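Local coordinates for LPXTG cell wall surface protein (Streptococcus gordonii, PDB 4IGB) that is anchored to the peptidoglycan of the cell wall and probably acts as an adhesin, represented here by its N-terminal N1 and N2 domains, at residues 32-37 with 146-151; 90-95 with 137-142; 107-112 with 174-179. All coordinates share one frame; numbering follows the deposited sequence.

Contact 1: residues 32-37 with 146-151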
ATOM      1  N   ASN B  32      -3.458   4.468  -9.624  1.00 20.65           N
ATOM      2  CA  ASN B  32      -4.057   5.634 -10.258  1.00 25.73           C
ATOM      3  C   ASN B  32      -5.165   6.244  -9.409  1.00 27.04           C
ATOM      4  O   ASN B  32      -6.267   5.698  -9.313  1.00 22.14           O
ATOM      5  CB  ASN B  32      -4.602   5.260 -11.639  1.00 21.95           C
ATOM      6  CG  ASN B  32      -3.513   4.811 -12.578  1.00 29.35           C
ATOM      7  OD1 ASN B  32      -2.475   5.457 -12.666  1.00 30.71           O
ATOM      8  ND2 ASN B  32      -3.729   3.690 -13.277  1.00 29.21           N
ATOM      9  N   LEU B  33      -4.869   7.378  -8.791  1.00 19.24           N
ATOM     10  CA  LEU B  33      -5.869   8.097  -8.023  1.00 23.23           C
ATOM     11  C   LEU B  33      -5.881   9.509  -8.546  1.00 26.19           C
ATOM     12  O   LEU B  33      -4.859  10.199  -8.497  1.00 24.50           O
ATOM     13  CB  LEU B  33      -5.526   8.103  -6.531  1.00 23.86           C
ATOM     14  CG  LEU B  33      -5.787   6.842  -5.717  1.00 30.32           C
ATOM     15  CD1 LEU B  33      -5.009   5.685  -6.281  1.00 32.47           C
ATOM     16  CD2 LEU B  33      -5.391   7.090  -4.269  1.00 34.70           C
ATOM     17  N   ASN B  34      -7.022   9.948  -9.064  1.00 17.09           N
ATOM     18  CA  ASN B  34      -7.072  11.263  -9.670  1.00 21.70           C
ATOM     19  C   ASN B  34      -8.468  11.847  -9.604  1.00 26.06           C
ATOM     20  O   ASN B  34      -9.404  11.171  -9.145  1.00 19.76           O
ATOM     21  CB  ASN B  34      -6.565  11.199 -11.108  1.00 16.74           C
ATOM     22  CG  ASN B  34      -7.292  10.159 -11.929  1.00 28.71           C
ATOM     23  OD1 ASN B  34      -8.481  10.315 -12.221  1.00 23.17           O
ATOM     24  ND2 ASN B  34      -6.584   9.090 -12.313  1.00 17.38           N
ATOM     25  N   ILE B  35      -8.606  13.095 -10.048  1.00 18.84           N
ATOM     26  CA  ILE B  35      -9.903  13.779  -9.988  1.00 27.78           C
ATOM     27  C   ILE B  35     -10.943  13.136 -10.893  1.00 22.61           C
ATOM     28  O   ILE B  35     -12.124  13.454 -10.801  1.00 21.27           O
ATOM     29  CB  ILE B  35      -9.817  15.277 -10.367  1.00 22.58           C
ATOM     30  CG1 ILE B  35      -9.366  15.430 -11.813  1.00 26.82           C
ATOM     31  CG2 ILE B  35      -8.883  16.044  -9.426  1.00 15.48           C
ATOM     32  CD1 ILE B  35      -9.611  16.824 -12.360  1.00 31.48           C
ATOM     33  N   ASN B  36     -10.509  12.248 -11.779  1.00 19.05           N
ATOM     34  CA  ASN B  36     -11.428  11.654 -12.737  1.00 19.60           C
ATOM     35  C   ASN B  36     -11.972  10.305 -12.292  1.00 20.27           C
ATOM     36  O   ASN B  36     -13.004   9.855 -12.785  1.00 23.42           O
ATOM     37  CB  ASN B  36     -10.785  11.518 -14.117  1.00 24.81           C
ATOM     38  CG  ASN B  36     -10.480  12.855 -14.748  1.00 35.32           C
ATOM     39  OD1 ASN B  36      -9.355  13.096 -15.191  1.00 46.63           O
ATOM     40  ND2 ASN B  36     -11.472  13.736 -14.792  1.00 25.75           N
ATOM     41  N   ASN B  37     -11.282   9.635 -11.379  1.00 17.81           N
ATOM     42  CA  ASN B  37     -11.817   8.369 -10.906  1.00 19.14           C
ATOM     43  C   ASN B  37     -12.280   8.404  -9.462  1.00 14.18           C
ATOM     44  O   ASN B  37     -12.690   7.396  -8.925  1.00 16.14           O
ATOM     45  CB  ASN B  37     -10.890   7.182 -11.209  1.00 16.35           C
ATOM     46  CG  ASN B  37      -9.611   7.189 -10.378  1.00 19.29           C
ATOM     47  OD1 ASN B  37      -8.853   6.221 -10.390  1.00 26.75           O
ATOM     48  ND2 ASN B  37      -9.381   8.258  -9.649  1.00 15.04           N
ATOM     49  N   GLU B 146       2.805  15.619  -7.792  1.00 24.92           N
ATOM     50  CA  GLU B 146       3.144  14.294  -8.293  1.00 26.08           C
ATOM     51  C   GLU B 146       1.959  13.772  -9.081  1.00 28.39           C
ATOM     52  O   GLU B 146       0.834  14.253  -8.916  1.00 21.71           O
ATOM     53  CB  GLU B 146       3.355  13.292  -7.155  1.00 28.27           C
ATOM     54  CG  GLU B 146       4.243  13.712  -6.017  1.00 46.91           C
ATOM     55  CD  GLU B 146       4.269  12.659  -4.910  1.00 46.68           C
ATOM     56  OE1 GLU B 146       3.670  11.571  -5.093  1.00 41.81           O
ATOM     57  OE2 GLU B 146       4.882  12.923  -3.857  1.00 53.62           O
ATOM     58  N   SER B 147       2.218  12.765  -9.905  1.00 23.28           N
ATOM     59  CA  SER B 147       1.168  12.016 -10.572  1.00 31.90           C
ATOM     60  C   SER B 147       0.367  11.203  -9.549  1.00 22.19           C
ATOM     61  O   SER B 147       0.903  10.751  -8.539  1.00 21.42           O
ATOM     62  CB  SER B 147       1.780  11.062 -11.604  1.00 30.77           C
ATOM     63  OG  SER B 147       2.339  11.772 -12.697  1.00 46.14           O
ATOM     64  N   ASN B 148      -0.921  11.032  -9.811  1.00 21.33           N
ATOM     65  CA  ASN B 148      -1.703  10.046  -9.077  1.00 21.22           C
ATOM     66  C   ASN B 148      -1.646  10.215  -7.563  1.00 20.00           C
ATOM     67  O   ASN B 148      -1.458   9.256  -6.828  1.00 27.36           O
ATOM     68  CB  ASN B 148      -1.226   8.645  -9.464  1.00 21.00           C
ATOM     69  CG  ASN B 148      -1.654   8.266 -10.856  1.00 24.96           C
ATOM     70  OD1 ASN B 148      -2.824   8.398 -11.205  1.00 40.79           O
ATOM     71  ND2 ASN B 148      -0.711   7.821 -11.671  1.00 34.02           N
ATOM     72  N   ALA B 149      -1.812  11.436  -7.092  1.00 16.44           N
ATOM     73  CA  ALA B 149      -1.621  11.686  -5.684  1.00 23.44           C
ATOM     74  C   ALA B 149      -2.732  12.542  -5.101  1.00 15.82           C
ATOM     75  O   ALA B 149      -3.471  13.218  -5.824  1.00 16.94           O
ATOM     76  CB  ALA B 149      -0.255  12.347  -5.446  1.00 21.86           C
ATOM     77  N   PHE B 150      -2.842  12.497  -3.786  1.00 14.72           N
ATOM     78  CA  PHE B 150      -3.678  13.439  -3.061  1.00 21.28           C
ATOM     79  C   PHE B 150      -2.843  14.215  -2.049  1.00 19.08           C
ATOM     80  O   PHE B 150      -1.742  13.793  -1.671  1.00 19.52           O
ATOM     81  CB  PHE B 150      -4.871  12.741  -2.401  1.00 17.42           C
ATOM     82  CG  PHE B 150      -4.502  11.607  -1.485  1.00 22.19           C
ATOM     83  CD1 PHE B 150      -4.182  11.845  -0.157  1.00 17.15           C
ATOM     84  CD2 PHE B 150      -4.503  10.295  -1.947  1.00 19.00           C
ATOM     85  CE1 PHE B 150      -3.862  10.802   0.702  1.00 18.19           C
ATOM     86  CE2 PHE B 150      -4.172   9.241  -1.101  1.00 16.80           C
ATOM     87  CZ  PHE B 150      -3.864   9.494   0.235  1.00 18.74           C
ATOM     88  N   GLU B 151      -3.373  15.350  -1.615  1.00 17.01           N
ATOM     89  CA  GLU B 151      -2.657  16.236  -0.713  1.00 16.64           C
ATOM     90  C   GLU B 151      -3.459  16.489   0.548  1.00 18.08           C
ATOM     91  O   GLU B 151      -4.630  16.812   0.468  1.00 22.23           O
ATOM     92  CB  GLU B 151      -2.411  17.561  -1.429  1.00 18.98           C
ATOM     93  CG  GLU B 151      -1.762  18.652  -0.598  1.00 18.19           C
ATOM     94  CD  GLU B 151      -1.257  19.789  -1.474  1.00 26.83           C
ATOM     95  OE1 GLU B 151      -1.282  19.619  -2.716  1.00 23.30           O
ATOM     96  OE2 GLU B 151      -0.847  20.845  -0.929  1.00 29.17           O
TER
HETATM   97  O   HOH W   1      -4.095  12.863  -8.482  1.00 17.57           O
HETATM   98  O   HOH W   2      -4.064   9.114 -13.239  1.00 33.72           O
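Asn148 lies against the backbone between Asn32 and Leu33, and together with Leu33 it carries most of this contact. Its backbone has left-handed phi and psi angles. CB packs near the amide of Leu33, 3.9 Å from Leu33 N. CG comes next, close to Asn32 CA. At the tip the two branches part. OD1 of Asn148 touches Asn32 CA at 3.2 Å and takes a weak, bent hydrogen bond from Leu33 N (3.3 Å, 122° at the hydrogen). A water beside OD1 may link it to Asn34 ND2, but lies doubtfully close to OD1. The ND2 branch runs alongside the Asn32 side chain, and the two amide planes are 49° apart. CG of Asn148 is anti to its carbonyl carbon (chi1 -72°), which swings the amide across to residues 32 and 33.

The backbones also meet. Leu33 O receives a CA-H...O contact from Asn148 CA at 3.2 Å. A second water lies 2.8 Å from both Leu33 O and Ala149 O and can donate to either. On the apolar side, Leu33 CD2 reaches the edge of the Phe150 ring, 4.0 Å from Phe150 CE2. Leu33 and Phe150 lie side by side and point the same way. Leu33 also packs on Phe94, Ile97 and Leu285, so it is buried between strands of two sheets.

Beyond Leu33 the loop turns back on itself. Asn34 OD1 accepts from Asn36 N at 2.8 Å, in the carbonyl plane and on a lone pair. This is an Asx turn. It sits in the loop that carries the chain from strand 29-30 in one sheet to strand 38-43 in the other, a crossover between the two layers of a beta sandwich.

Contact 2: residues 90-95 with 137-142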
ATOM      1  N   LEU B  90     -15.654  13.178   5.484  1.00 16.14           N
ATOM      2  CA  LEU B  90     -15.438  12.851   4.087  1.00 16.56           C
ATOM      3  C   LEU B  90     -15.028  11.405   3.908  1.00 16.58           C
ATOM      4  O   LEU B  90     -14.067  10.933   4.524  1.00 17.76           O
ATOM      5  CB  LEU B  90     -14.354  13.759   3.493  1.00 14.98           C
ATOM      6  CG  LEU B  90     -14.137  13.598   1.987  1.00 14.52           C
ATOM      7  CD1 LEU B  90     -15.420  13.948   1.242  1.00 12.75           C
ATOM      8  CD2 LEU B  90     -12.983  14.471   1.489  1.00 18.20           C
ATOM      9  N   SER B  91     -15.756  10.720   3.038  1.00 15.46           N
ATOM     10  CA  SER B  91     -15.454   9.352   2.641  1.00 15.23           C
ATOM     11  C   SER B  91     -15.388   9.259   1.111  1.00 20.72           C
ATOM     12  O   SER B  91     -16.329   9.664   0.416  1.00 19.72           O
ATOM     13  CB  SER B  91     -16.533   8.405   3.182  1.00 13.37           C
ATOM     14  OG  SER B  91     -16.416   7.133   2.578  1.00 24.97           O
ATOM     15  N   LEU B  92     -14.285   8.728   0.585  1.00 14.68           N
ATOM     16  CA  LEU B  92     -14.071   8.715  -0.859  1.00 16.68           C
ATOM     17  C   LEU B  92     -13.857   7.326  -1.419  1.00 15.69           C
ATOM     18  O   LEU B  92     -13.366   6.439  -0.745  1.00 14.65           O
ATOM     19  CB  LEU B  92     -12.826   9.541  -1.221  1.00 14.91           C
ATOM     20  CG  LEU B  92     -12.866  10.993  -0.751  1.00 21.51           C
ATOM     21  CD1 LEU B  92     -11.507  11.629  -0.947  1.00 22.58           C
ATOM     22  CD2 LEU B  92     -13.948  11.751  -1.514  1.00 17.74           C
ATOM     23  N   LYS B  93     -14.150   7.176  -2.698  1.00 14.49           N
ATOM     24  CA  LYS B  93     -13.754   5.989  -3.416  1.00 15.57           C
ATOM     25  C   LYS B  93     -13.001   6.395  -4.685  1.00 21.01           C
ATOM     26  O   LYS B  93     -13.422   7.312  -5.392  1.00 17.22           O
ATOM     27  CB  LYS B  93     -14.984   5.149  -3.768  1.00 15.27           C
ATOM     28  CG  LYS B  93     -14.657   3.871  -4.491  1.00 18.72           C
ATOM     29  CD  LYS B  93     -15.913   3.152  -4.932  1.00 22.08           C
ATOM     30  CE  LYS B  93     -15.564   1.940  -5.807  1.00 25.65           C
ATOM     31  NZ  LYS B  93     -16.771   1.085  -6.024  1.00 28.15           N
ATOM     32  N   PHE B  94     -11.874   5.733  -4.949  1.00 18.02           N
ATOM     33  CA  PHE B  94     -11.231   5.822  -6.249  1.00 13.85           C
ATOM     34  C   PHE B  94     -11.472   4.509  -6.959  1.00 15.12           C
ATOM     35  O   PHE B  94     -11.006   3.475  -6.513  1.00 16.15           O
ATOM     36  CB  PHE B  94      -9.729   6.096  -6.119  1.00 17.11           C
ATOM     37  CG  PHE B  94      -9.405   7.402  -5.460  1.00 13.61           C
ATOM     38  CD1 PHE B  94      -9.093   8.518  -6.218  1.00 16.91           C
ATOM     39  CD2 PHE B  94      -9.398   7.510  -4.076  1.00 19.47           C
ATOM     40  CE1 PHE B  94      -8.796   9.737  -5.604  1.00 17.21           C
ATOM     41  CE2 PHE B  94      -9.113   8.726  -3.450  1.00 20.11           C
ATOM     42  CZ  PHE B  94      -8.802   9.839  -4.222  1.00 20.82           C
ATOM     43  N   THR B  95     -12.219   4.552  -8.058  1.00 16.65           N
ATOM     44  CA  THR B  95     -12.607   3.336  -8.763  1.00 20.10           C
ATOM     45  C   THR B  95     -11.633   2.956  -9.888  1.00 20.92           C
ATOM     46  O   THR B  95     -11.256   3.791 -10.704  1.00 24.33           O
ATOM     47  CB  THR B  95     -14.032   3.461  -9.369  1.00 21.29           C
ATOM     48  OG1 THR B  95     -14.974   3.768  -8.337  1.00 20.82           O
ATOM     49  CG2 THR B  95     -14.446   2.152 -10.034  1.00 17.53           C
ATOM     50  N   GLU B 137      -8.527  24.755   4.899  1.00 26.17           N
ATOM     51  CA  GLU B 137      -8.086  23.720   3.973  1.00 27.03           C
ATOM     52  C   GLU B 137      -7.789  22.410   4.713  1.00 21.53           C
ATOM     53  O   GLU B 137      -7.231  22.428   5.809  1.00 18.33           O
ATOM     54  CB  GLU B 137      -6.821  24.211   3.263  1.00 20.48           C
ATOM     55  CG  GLU B 137      -6.269  23.263   2.208  1.00 19.81           C
ATOM     56  CD  GLU B 137      -7.074  23.283   0.914  1.00 25.56           C
ATOM     57  OE1 GLU B 137      -7.669  24.332   0.573  1.00 20.72           O
ATOM     58  OE2 GLU B 137      -7.118  22.233   0.234  1.00 26.57           O
ATOM     59  N   PHE B 138      -8.148  21.273   4.126  1.00 22.23           N
ATOM     60  CA  PHE B 138      -7.654  20.009   4.676  1.00 19.77           C
ATOM     61  C   PHE B 138      -7.222  18.962   3.654  1.00 17.95           C
ATOM     62  O   PHE B 138      -6.423  18.090   3.975  1.00 16.05           O
ATOM     63  CB  PHE B 138      -8.630  19.406   5.703  1.00 17.28           C
ATOM     64  CG  PHE B 138      -9.835  18.744   5.102  1.00 19.11           C
ATOM     65  CD1 PHE B 138      -9.874  17.368   4.944  1.00 22.13           C
ATOM     66  CD2 PHE B 138     -10.948  19.494   4.719  1.00 15.64           C
ATOM     67  CE1 PHE B 138     -10.992  16.751   4.404  1.00 20.81           C
ATOM     68  CE2 PHE B 138     -12.062  18.880   4.172  1.00 14.77           C
ATOM     69  CZ  PHE B 138     -12.094  17.513   4.022  1.00 15.97           C
ATOM     70  N   PHE B 139      -7.722  19.055   2.425  1.00 18.64           N
ATOM     71  CA  PHE B 139      -7.534  17.974   1.467  1.00 13.09           C
ATOM     72  C   PHE B 139      -7.765  18.404   0.028  1.00 23.40           C
ATOM     73  O   PHE B 139      -8.703  19.151  -0.269  1.00 16.32           O
ATOM     74  CB  PHE B 139      -8.490  16.816   1.819  1.00 14.68           C
ATOM     75  CG  PHE B 139      -8.451  15.665   0.850  1.00 16.22           C
ATOM     76  CD1 PHE B 139      -7.376  14.787   0.833  1.00 17.62           C
ATOM     77  CD2 PHE B 139      -9.506  15.445  -0.027  1.00 19.96           C
ATOM     78  CE1 PHE B 139      -7.345  13.707  -0.042  1.00 15.86           C
ATOM     79  CE2 PHE B 139      -9.480  14.361  -0.912  1.00 20.81           C
ATOM     80  CZ  PHE B 139      -8.401  13.503  -0.920  1.00 12.26           C
ATOM     81  N   SER B 140      -6.921  17.914  -0.879  1.00 14.88           N
ATOM     82  CA  SER B 140      -7.145  18.159  -2.299  1.00 15.83           C
ATOM     83  C   SER B 140      -6.650  16.984  -3.099  1.00 16.93           C
ATOM     84  O   SER B 140      -5.813  16.196  -2.631  1.00 17.89           O
ATOM     85  CB  SER B 140      -6.458  19.455  -2.780  1.00 14.92           C
ATOM     86  OG  SER B 140      -5.041  19.327  -2.745  1.00 25.08           O
ATOM     87  N   ILE B 141      -7.185  16.870  -4.308  1.00 17.94           N
ATOM     88  CA  ILE B 141      -6.742  15.881  -5.273  1.00 18.63           C
ATOM     89  C   ILE B 141      -6.277  16.611  -6.531  1.00 21.85           C
ATOM     90  O   ILE B 141      -7.025  17.389  -7.114  1.00 21.07           O
ATOM     91  CB  ILE B 141      -7.891  14.938  -5.644  1.00 16.80           C
ATOM     92  CG1 ILE B 141      -8.442  14.273  -4.383  1.00 17.75           C
ATOM     93  CG2 ILE B 141      -7.431  13.902  -6.667  1.00 17.12           C
ATOM     94  CD1 ILE B 141      -9.659  13.397  -4.639  1.00 18.18           C
ATOM     95  N   SER B 142      -5.044  16.363  -6.942  1.00 18.30           N
ATOM     96  CA  SER B 142      -4.505  16.990  -8.143  1.00 20.83           C
ATOM     97  C   SER B 142      -3.193  16.345  -8.499  1.00 23.59           C
ATOM     98  O   SER B 142      -2.629  15.573  -7.722  1.00 15.27           O
ATOM     99  CB  SER B 142      -4.220  18.466  -7.901  1.00 23.30           C
ATOM    100  OG  SER B 142      -2.996  18.598  -7.196  1.00 25.09           O
TER
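Leu90 starts the contact, turning its CD2 methyl to two aromatic rings. CD2 of Leu90 lies 3.9 Å from Phe139 CD2 and 4.1 Å from Phe138 CZ. The Leu90 and Phe139 side chains cross at about a right angle. Leu90 CG is anti to the backbone N (chi1 -174°), which sends its branches toward the facing strand. Two residues on, Leu92 and Phe139 approach from opposite directions. Leu92 CD1 comes within 3.4 Å of Phe139 CE2, a tight fit, and just reaches Ile141 CD1. Phe94 follows and points the same way. Its CZ lies 3.7 Å from Ile141 CD1, with the two side chains coming from opposite directions.

The contact is purely apolar. The axes of the two short segments are 11.1 Å apart and 12° from parallel, and the strands belong to two sheets that face each other. A classic beta bulge opposite Phe72 lets both Phe138 and Phe139 point inward. Phe111 on strand 103-118 meets both rings edge-to-face. Strand 84-100 lies between strands 38-43 and 103-118 in its sheet, while strand 135-142 lies between strands 68-75 and 149-153 in the other.

Contact 3: residues 107-112 with 174-179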
ATOM      1  N   ALA B 107      -9.713   1.925  -4.527  1.00 14.88           N
ATOM      2  CA  ALA B 107      -9.229   2.500  -3.283  1.00 18.34           C
ATOM      3  C   ALA B 107     -10.359   3.189  -2.533  1.00 19.62           C
ATOM      4  O   ALA B 107     -11.261   3.779  -3.131  1.00 16.56           O
ATOM      5  CB  ALA B 107      -8.110   3.486  -3.541  1.00 13.41           C
ATOM      6  N   TYR B 108     -10.293   3.115  -1.215  1.00 15.10           N
ATOM      7  CA  TYR B 108     -11.214   3.853  -0.367  1.00 19.03           C
ATOM      8  C   TYR B 108     -10.376   4.722   0.547  1.00 19.86           C
ATOM      9  O   TYR B 108      -9.374   4.271   1.091  1.00 21.77           O
ATOM     10  CB  TYR B 108     -12.105   2.889   0.422  1.00 21.99           C
ATOM     11  CG  TYR B 108     -12.986   2.082  -0.496  1.00 25.04           C
ATOM     12  CD1 TYR B 108     -14.288   2.483  -0.762  1.00 17.18           C
ATOM     13  CD2 TYR B 108     -12.500   0.956  -1.142  1.00 23.82           C
ATOM     14  CE1 TYR B 108     -15.098   1.770  -1.616  1.00 19.50           C
ATOM     15  CE2 TYR B 108     -13.311   0.224  -2.008  1.00 26.06           C
ATOM     16  CZ  TYR B 108     -14.602   0.646  -2.241  1.00 24.49           C
ATOM     17  OH  TYR B 108     -15.411  -0.049  -3.095  1.00 22.81           O
ATOM     18  N   LEU B 109     -10.774   5.978   0.687  1.00 16.67           N
ATOM     19  CA  LEU B 109     -10.062   6.908   1.540  1.00 15.00           C
ATOM     20  C   LEU B 109     -11.079   7.567   2.465  1.00 19.44           C
ATOM     21  O   LEU B 109     -11.892   8.384   2.039  1.00 16.14           O
ATOM     22  CB  LEU B 109      -9.328   7.964   0.702  1.00 21.52           C
ATOM     23  CG  LEU B 109      -8.287   8.790   1.450  1.00 19.50           C
ATOM     24  CD1 LEU B 109      -7.181   7.878   1.910  1.00 18.04           C
ATOM     25  CD2 LEU B 109      -7.734   9.916   0.567  1.00 19.72           C
ATOM     26  N   ASN B 110     -11.041   7.183   3.732  1.00 13.62           N
ATOM     27  CA  ASN B 110     -11.974   7.724   4.702  1.00 18.47           C
ATOM     28  C   ASN B 110     -11.294   8.647   5.709  1.00 19.85           C
ATOM     29  O   ASN B 110     -10.318   8.267   6.376  1.00 16.69           O
ATOM     30  CB  ASN B 110     -12.734   6.595   5.411  1.00 20.09           C
ATOM     31  CG  ASN B 110     -13.955   7.111   6.153  1.00 33.87           C
ATOM     32  OD1 ASN B 110     -14.928   7.539   5.535  1.00 44.39           O
ATOM     33  ND2 ASN B 110     -13.893   7.115   7.475  1.00 35.13           N
ATOM     34  N   PHE B 111     -11.788   9.875   5.785  1.00 19.21           N
ATOM     35  CA  PHE B 111     -11.387  10.783   6.844  1.00 17.24           C
ATOM     36  C   PHE B 111     -12.233  10.465   8.056  1.00 18.95           C
ATOM     37  O   PHE B 111     -13.411  10.797   8.109  1.00 16.40           O
ATOM     38  CB  PHE B 111     -11.529  12.250   6.420  1.00 17.72           C
ATOM     39  CG  PHE B 111     -10.471  12.691   5.462  1.00 20.36           C
ATOM     40  CD1 PHE B 111     -10.539  12.331   4.120  1.00 21.55           C
ATOM     41  CD2 PHE B 111      -9.375  13.423   5.905  1.00 22.21           C
ATOM     42  CE1 PHE B 111      -9.548  12.713   3.229  1.00 18.35           C
ATOM     43  CE2 PHE B 111      -8.367  13.805   5.012  1.00 21.45           C
ATOM     44  CZ  PHE B 111      -8.466  13.451   3.675  1.00 17.85           C
ATOM     45  N   ASN B 112     -11.625   9.793   9.027  1.00 17.22           N
ATOM     46  CA  ASN B 112     -12.341   9.398  10.233  1.00 19.33           C
ATOM     47  C   ASN B 112     -12.584  10.612  11.091  1.00 18.50           C
ATOM     48  O   ASN B 112     -13.617  10.729  11.742  1.00 20.07           O
ATOM     49  CB  ASN B 112     -11.516   8.377  11.000  1.00 16.04           C
ATOM     50  CG  ASN B 112     -11.140   7.189  10.134  1.00 27.51           C
ATOM     51  OD1 ASN B 112     -12.012   6.536   9.543  1.00 17.96           O
ATOM     52  ND2 ASN B 112      -9.838   6.925  10.018  1.00 14.07           N
ATOM     53  N   ALA B 174      -5.414  15.234  10.679  1.00 20.85           N
ATOM     54  CA  ALA B 174      -6.326  14.383   9.926  1.00 19.60           C
ATOM     55  C   ALA B 174      -6.061  12.918  10.215  1.00 18.45           C
ATOM     56  O   ALA B 174      -4.945  12.434  10.032  1.00 22.23           O
ATOM     57  CB  ALA B 174      -6.202  14.661   8.420  1.00 20.17           C
ATOM     58  N   ASP B 175      -7.104  12.223  10.654  1.00 18.89           N
ATOM     59  CA  ASP B 175      -7.062  10.794  10.944  1.00 20.01           C
ATOM     60  C   ASP B 175      -7.776  10.084   9.791  1.00 23.14           C
ATOM     61  O   ASP B 175      -8.961  10.293   9.561  1.00 23.80           O
ATOM     62  CB  ASP B 175      -7.749  10.534  12.290  1.00 19.70           C
ATOM     63  CG  ASP B 175      -7.705   9.085  12.721  1.00 19.09           C
ATOM     64  OD1 ASP B 175      -7.807   8.185  11.865  1.00 20.91           O
ATOM     65  OD2 ASP B 175      -7.574   8.845  13.944  1.00 27.77           O
ATOM     66  N   VAL B 176      -7.040   9.252   9.064  1.00 19.96           N
ATOM     67  CA  VAL B 176      -7.483   8.779   7.766  1.00 10.85           C
ATOM     68  C   VAL B 176      -7.228   7.287   7.608  1.00 23.22           C
ATOM     69  O   VAL B 176      -6.226   6.748   8.088  1.00 18.00           O
ATOM     70  CB  VAL B 176      -6.741   9.518   6.629  1.00 17.66           C
ATOM     71  CG1 VAL B 176      -7.374   9.214   5.301  1.00 17.28           C
ATOM     72  CG2 VAL B 176      -6.712  11.053   6.878  1.00 10.08           C
ATOM     73  N   THR B 177      -8.135   6.611   6.927  1.00 13.77           N
ATOM     74  CA  THR B 177      -7.945   5.204   6.649  1.00 13.38           C
ATOM     75  C   THR B 177      -7.971   5.016   5.138  1.00 18.09           C
ATOM     76  O   THR B 177      -8.919   5.423   4.472  1.00 18.10           O
ATOM     77  CB  THR B 177      -9.034   4.368   7.320  1.00 13.36           C
ATOM     78  OG1 THR B 177      -8.960   4.561   8.732  1.00 17.11           O
ATOM     79  CG2 THR B 177      -8.879   2.864   6.985  1.00 14.85           C
ATOM     80  N   ALA B 178      -6.899   4.436   4.601  1.00 16.06           N
ATOM     81  CA  ALA B 178      -6.834   4.114   3.195  1.00 15.56           C
ATOM     82  C   ALA B 178      -6.920   2.610   3.073  1.00 17.11           C
ATOM     83  O   ALA B 178      -6.385   1.872   3.903  1.00 14.32           O
ATOM     84  CB  ALA B 178      -5.528   4.622   2.584  1.00 15.27           C
ATOM     85  N   GLU B 179      -7.589   2.152   2.026  1.00 20.07           N
ATOM     86  CA  GLU B 179      -7.771   0.727   1.820  1.00 13.51           C
ATOM     87  C   GLU B 179      -7.870   0.449   0.339  1.00 16.06           C
ATOM     88  O   GLU B 179      -8.520   1.194  -0.395  1.00 18.41           O
ATOM     89  CB  GLU B 179      -9.041   0.226   2.526  1.00 14.80           C
ATOM     90  CG  GLU B 179      -9.266  -1.275   2.372  1.00 21.47           C
ATOM     91  CD  GLU B 179     -10.654  -1.723   2.824  1.00 32.29           C
ATOM     92  OE1 GLU B 179     -11.241  -1.090   3.711  1.00 45.77           O
ATOM     93  OE2 GLU B 179     -11.169  -2.712   2.279  1.00 46.16           O
TER
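This is an antiparallel strand pairing in the eight-stranded sheet of the N-terminal domain. Tyr108 with Glu179 and Asn110 with Thr177 are hydrogen-bonded pairs. Leu109 with Ala178 and Phe111 with Val176 are the non-hydrogen-bonded pairs between and beyond them. The bonds are short and mostly straight: Tyr108 N gives to Glu179 O at 2.7 Å, and Asn110 N gives to Thr177 O at 2.9 Å with 172° at the hydrogen. Asn112 N continues the ladder to Asp175 O.

The side chain of Asn112 adds three hydrogen bonds. CG is anti to the carbonyl carbon (chi1 -55°), which brings the amide over the partner strand. Its ND2 gives two nearly straight bonds, to Thr177 OG1 at 2.8 Å and to Asp175 OD1 at 3.0 Å. Both acceptors lie close to the amide plane, but the carboxylate is met from above its own plane. The third comes from Asn110 ND2 to Asn112 OD1, so the amide is held at both ends and its rotation is fixed. Asp175 OD2 forms a salt bridge with Lys214.

The face that carries Leu109, Phe111, Val176 and Ala178 is apolar and buried. Leu109 CD1 packs 3.6 Å from Val176 CG1 and 3.7 Å from Ala178 CB. Phe111 CD2 lies 3.7 Å from Val176 CG2, and Ala174 CB sits at the edge of the Phe111 ring.

Toward the facing sheet, Leu109 touches Phe150 and Ala174 touches Ile152. Within its own sheet the pair is flanked by strand 84-100 beside residues 107-112 and by strand 268-274 beside residues 174-179.

The three contacts lie in one beta sandwich of the N-terminal domain. Contact 2 spans its two sheets, and its centre is about 9 Å from the centres of both contact 1 and contact 3. Contacts 1 and 3 are about 15 Å apart, centre to centre. Strand 135-142 of contact 2 pairs with strand 149-153 of contact 1, where Glu151 N lies 2.8 Å from Ser140 O. Strand 84-100 pairs with strand 103-118 of contact 3, where Phe94 N lies 2.7 Å from Ala107 O. Phe150 CZ packs 3.9 Å from Leu109 CD2 and joins contacts 1 and 3 directly. The sodium ligands Asp198, Asp200 and Thr248 belong to none of the six segments.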